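Side-chain contact in protein Rv1364c/MT1410 (Mycobacterium tuberculosis, PDB 3KE6), which probably regulates sigma-factor activity by joining a manganese-binding PP2C-type phosphatase domain to an anti-sigma-factor kinase domain of the RsbW type: residues 303-308 / 379-384. Sequence-based numbering, arbitrary orientation.
Sequences SEFVEN and ATLTHR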
# COMPACT_ATOMS: atom_id res chain seq x y z
N SER A 303 3.10 20.51 -14.84
CA SER A 303 3.91 21.21 -15.81
C SER A 303 3.00 22.01 -16.75
O SER A 303 3.27 23.16 -17.06
CB SER A 303 4.76 20.21 -16.59
OG SER A 303 5.63 20.86 -17.52
N GLU A 304 1.89 21.42 -17.17
CA GLU A 304 1.01 22.10 -18.10
C GLU A 304 0.28 23.27 -17.43
O GLU A 304 0.08 24.33 -18.05
CB GLU A 304 0.06 21.13 -18.81
CG GLU A 304 0.70 20.40 -20.02
CD GLU A 304 1.22 21.34 -21.12
OE1 GLU A 304 0.39 21.84 -21.93
OE2 GLU A 304 2.46 21.57 -21.22
N PHE A 305 -0.07 23.09 -16.16
CA PHE A 305 -0.69 24.16 -15.39
C PHE A 305 0.25 25.34 -15.29
O PHE A 305 -0.17 26.48 -15.41
CB PHE A 305 -1.02 23.71 -13.97
CG PHE A 305 -2.14 22.72 -13.86
CD1 PHE A 305 -3.06 22.55 -14.86
CD2 PHE A 305 -2.29 21.97 -12.68
CE1 PHE A 305 -4.11 21.64 -14.72
CE2 PHE A 305 -3.33 21.05 -12.52
CZ PHE A 305 -4.24 20.88 -13.54
N VAL A 306 1.52 25.07 -15.02
CA VAL A 306 2.50 26.15 -14.89
C VAL A 306 2.67 26.82 -16.23
O VAL A 306 2.60 28.04 -16.29
CB VAL A 306 3.86 25.67 -14.37
CG1 VAL A 306 4.88 26.80 -14.45
CG2 VAL A 306 3.74 25.12 -12.93
N GLU A 307 2.87 26.03 -17.30
CA GLU A 307 3.04 26.60 -18.65
C GLU A 307 1.82 27.45 -19.07
O GLU A 307 1.98 28.54 -19.62
CB GLU A 307 3.30 25.53 -19.70
CG GLU A 307 4.55 24.69 -19.50
CD GLU A 307 5.81 25.23 -20.20
OE1 GLU A 307 5.94 26.46 -20.38
OE2 GLU A 307 6.69 24.40 -20.54
N ASN A 308 0.62 26.94 -18.80
CA ASN A 308 -0.60 27.68 -19.08
C ASN A 308 -0.68 28.98 -18.29
O ASN A 308 -1.13 30.00 -18.80
CB ASN A 308 -1.83 26.81 -18.77
CG ASN A 308 -2.04 25.67 -19.79
OD1 ASN A 308 -1.59 25.73 -20.93
ND2 ASN A 308 -2.74 24.62 -19.35
N ALA A 379 -5.59 25.89 -10.49
CA ALA A 379 -5.73 24.58 -11.14
C ALA A 379 -5.35 23.55 -10.11
O ALA A 379 -4.32 23.69 -9.50
CB ALA A 379 -4.83 24.47 -12.33
N THR A 380 -6.18 22.54 -9.90
CA THR A 380 -5.90 21.54 -8.87
C THR A 380 -5.91 20.15 -9.45
O THR A 380 -6.51 19.90 -10.49
CB THR A 380 -6.96 21.56 -7.77
OG1 THR A 380 -8.23 21.21 -8.35
CG2 THR A 380 -7.04 22.94 -7.11
N LEU A 381 -5.26 19.24 -8.75
CA LEU A 381 -5.37 17.83 -9.08
C LEU A 381 -5.37 16.95 -7.87
O LEU A 381 -4.79 17.29 -6.85
CB LEU A 381 -4.28 17.41 -10.04
CG LEU A 381 -2.83 17.43 -9.63
CD1 LEU A 381 -2.52 16.34 -8.56
CD2 LEU A 381 -1.98 17.20 -10.89
N THR A 382 -6.10 15.86 -7.95
CA THR A 382 -6.04 14.81 -6.95
C THR A 382 -5.76 13.53 -7.70
O THR A 382 -6.53 13.16 -8.61
CB THR A 382 -7.35 14.67 -6.22
OG1 THR A 382 -7.79 15.94 -5.76
CG2 THR A 382 -7.19 13.76 -5.06
N HIS A 383 -4.66 12.87 -7.35
CA HIS A 383 -4.26 11.60 -7.96
C HIS A 383 -3.93 10.54 -6.91
O HIS A 383 -3.06 10.76 -6.07
CB HIS A 383 -3.03 11.84 -8.81
CG HIS A 383 -2.61 10.66 -9.61
ND1 HIS A 383 -3.17 10.36 -10.82
CD2 HIS A 383 -1.68 9.71 -9.38
CE1 HIS A 383 -2.60 9.27 -11.31
NE2 HIS A 383 -1.69 8.86 -10.45
N ARG A 384 -4.64 9.41 -6.96
CA ARG A 384 -4.35 8.28 -6.07
C ARG A 384 -3.05 7.61 -6.47
O ARG A 384 -2.89 7.29 -7.62
CB ARG A 384 -5.49 7.27 -6.15
CG ARG A 384 -5.37 6.05 -5.21
CD ARG A 384 -6.72 5.37 -4.95
NE ARG A 384 -7.27 5.76 -3.64
CZ ARG A 384 -8.45 6.34 -3.43
NH1 ARG A 384 -9.29 6.61 -4.42
NH2 ARG A 384 -8.81 6.64 -2.19
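Phe305 meets Ala379 through a single methyl group set over the middle of the phenyl ring, a compact example of how one aromatic side chain can join a helix to a sheet. The CB of Phe305 leaves helix 303-308 in the direction of strand 379-384. From there CG lies anti to the carbonyl carbon and beside the backbone N (chi1 -70°), which brings the ring to the strand; chi2 of -19° then turns one face to the Ala379 methyl. Phe305 CG is 3.6 Å from Ala379 CB, and CD1, CD2, CE1, CE2 and CZ all lie at nearly the same range. This evenness is the mark of a centred CH-pi contact: Ala379 CB sits 3.4 Å from the centroid of the Phe305 ring, only 7° off the normal. Farther out, Phe305 CZ comes obliquely to within 3.9 Å of Thr380 O, while Phe305 CE2 reaches Leu381 CD2 at 4.4 Å, a looser apolar touch. No hydrogen bond spans the two segments, so the join rests on packing. Val338 of the adjacent strand 333-340 also touches Phe305, and Leu381 rests on Ala301 and Ile302, one turn back along the same helix. Segments 303-308 and 379-384 run antiparallel, with their axes 9.5 Å apart at closest approach; the arrangement is helix-on-sheet packing in the hydrophobic core of an alpha/beta sandwich, the layered fold of histidine kinase-like (GHKL) ATPase domains.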